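PCP domain (Thermobifida fusca, PDB 7KW3) probably serves as the peptidyl carrier domain of a non-ribosomal peptide synthetase, holding the growing chain on a phosphopantetheine arm. Local coordinates at residues Asp31-Gly36 and His60-Pro65. Sequence-based numbering, arbitrary orientation.
Sequences DFFALG and HVFRHP
Phe33 and Pro65 carry most of this contact. The Phe33 ring reaches across to helix 58-63 and the turn that follows it. Pro65 CB sits at the ring's edge, 3.6 Å from Phe33 CD2. The carbonyl O of Val61 meets the same ring in plane at its edge, 3.6 Å from Phe33 CE2. Farther out, Phe33 CZ lies over one face of the Phe62 ring, near its rim, with the two planes 35° apart. Phe33 CG stands anti to the carbonyl carbon (chi1 -62°), which carries the ring across to Val61 and Phe62. The Phe32 ring is buried, its CD2 3.9 Å from Val61 CG1, and packs against helices 8-21 and 39-51. In this carrier-protein helical bundle, the contact ties the long loop before helix 39-51 to the short helix 58-63 and the link after it. One backbone bond joins the loop to that link: Phe32 N donates to Pro65 O at 2.9 Å, from above the carbonyl plane. Tyr17 OH also bonds to that oxygen. Asp31 lies alongside Pro65 and makes an Asx motif, its OD1 taking Ala34 N at 2.9 Å. Replacing Asp31 by an alanine removes this acceptor and is likely to leave Ala34 N without its side-chain mate and one flank of the proline ring less covered.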
# COMPACT_ATOMS: atom_id res chain seq x y z
N ASP A 31 -4.97 -2.00 7.29
CA ASP A 31 -4.03 -3.11 7.38
C ASP A 31 -4.26 -4.01 6.17
O ASP A 31 -5.37 -4.54 6.00
CB ASP A 31 -4.24 -3.89 8.68
CG ASP A 31 -3.22 -5.01 8.87
OD1 ASP A 31 -3.12 -5.91 8.00
OD2 ASP A 31 -2.52 -5.00 9.91
N PHE A 32 -3.21 -4.20 5.37
CA PHE A 32 -3.36 -4.92 4.10
C PHE A 32 -3.88 -6.34 4.32
O PHE A 32 -4.77 -6.81 3.60
CB PHE A 32 -2.03 -4.93 3.35
CG PHE A 32 -2.12 -5.46 1.95
CD1 PHE A 32 -2.77 -4.74 0.95
CD2 PHE A 32 -1.52 -6.67 1.61
CE1 PHE A 32 -2.83 -5.22 -0.35
CE2 PHE A 32 -1.58 -7.15 0.30
CZ PHE A 32 -2.24 -6.42 -0.68
N PHE A 33 -3.36 -7.04 5.33
CA PHE A 33 -3.80 -8.42 5.55
C PHE A 33 -5.12 -8.50 6.30
O PHE A 33 -5.88 -9.45 6.10
CB PHE A 33 -2.69 -9.20 6.26
CG PHE A 33 -1.44 -9.27 5.44
CD1 PHE A 33 -1.34 -10.19 4.38
CD2 PHE A 33 -0.42 -8.36 5.64
CE1 PHE A 33 -0.21 -10.22 3.59
CE2 PHE A 33 0.72 -8.39 4.85
CZ PHE A 33 0.83 -9.32 3.81
N ALA A 34 -5.44 -7.51 7.13
CA ALA A 34 -6.77 -7.49 7.74
C ALA A 34 -7.85 -7.32 6.68
O ALA A 34 -8.99 -7.75 6.90
CB ALA A 34 -6.86 -6.39 8.78
N LEU A 35 -7.53 -6.69 5.55
CA LEU A 35 -8.47 -6.43 4.48
C LEU A 35 -8.48 -7.53 3.42
O LEU A 35 -9.11 -7.35 2.37
CB LEU A 35 -8.16 -5.09 3.82
CG LEU A 35 -8.44 -3.91 4.72
CD1 LEU A 35 -8.14 -2.63 3.99
CD2 LEU A 35 -9.90 -3.96 5.14
N GLY A 36 -7.79 -8.63 3.66
CA GLY A 36 -7.79 -9.75 2.75
C GLY A 36 -6.51 -9.97 1.97
O GLY A 36 -6.52 -10.77 1.02
N HIS A 60 8.62 -5.51 2.98
CA HIS A 60 8.06 -4.30 3.57
C HIS A 60 6.58 -4.48 3.89
O HIS A 60 6.11 -4.08 4.97
CB HIS A 60 8.25 -3.10 2.63
CG HIS A 60 9.68 -2.68 2.47
ND1 HIS A 60 10.15 -2.09 1.33
CD2 HIS A 60 10.73 -2.76 3.33
CE1 HIS A 60 11.44 -1.81 1.48
NE2 HIS A 60 11.81 -2.21 2.68
N VAL A 61 5.82 -5.07 2.97
CA VAL A 61 4.39 -5.24 3.18
C VAL A 61 4.13 -6.16 4.36
O VAL A 61 3.31 -5.86 5.24
CB VAL A 61 3.72 -5.76 1.90
CG1 VAL A 61 2.25 -6.08 2.14
CG2 VAL A 61 3.91 -4.72 0.78
N PHE A 62 4.83 -7.30 4.43
CA PHE A 62 4.60 -8.23 5.53
C PHE A 62 5.01 -7.62 6.86
O PHE A 62 4.34 -7.85 7.88
CB PHE A 62 5.32 -9.55 5.26
CG PHE A 62 4.61 -10.44 4.26
CD1 PHE A 62 3.64 -11.35 4.68
CD2 PHE A 62 4.89 -10.34 2.91
CE1 PHE A 62 2.97 -12.15 3.76
CE2 PHE A 62 4.24 -11.14 2.00
CZ PHE A 62 3.27 -12.05 2.42
N ARG A 63 6.06 -6.82 6.87
CA ARG A 63 6.53 -6.22 8.12
C ARG A 63 5.74 -4.95 8.48
O ARG A 63 5.59 -4.65 9.67
CB ARG A 63 8.04 -5.95 8.01
CG ARG A 63 8.60 -4.99 9.02
CD ARG A 63 9.28 -5.67 10.20
NE ARG A 63 9.43 -4.71 11.29
CZ ARG A 63 10.12 -4.92 12.41
NH1 ARG A 63 10.75 -6.08 12.60
NH2 ARG A 63 10.19 -3.97 13.33
N HIS A 64 5.22 -4.21 7.50
CA HIS A 64 4.50 -2.95 7.76
C HIS A 64 3.20 -2.93 6.98
O HIS A 64 3.07 -2.18 6.00
CB HIS A 64 5.36 -1.74 7.38
CG HIS A 64 6.72 -1.76 7.99
ND1 HIS A 64 6.93 -1.62 9.35
CD2 HIS A 64 7.94 -1.90 7.43
CE1 HIS A 64 8.22 -1.67 9.60
NE2 HIS A 64 8.86 -1.83 8.45
N PRO A 65 2.22 -3.74 7.37
CA PRO A 65 1.01 -3.87 6.53
C PRO A 65 0.07 -2.66 6.59
O PRO A 65 -0.82 -2.56 5.74
CB PRO A 65 0.33 -5.14 7.08
CG PRO A 65 0.85 -5.28 8.48
CD PRO A 65 2.24 -4.70 8.49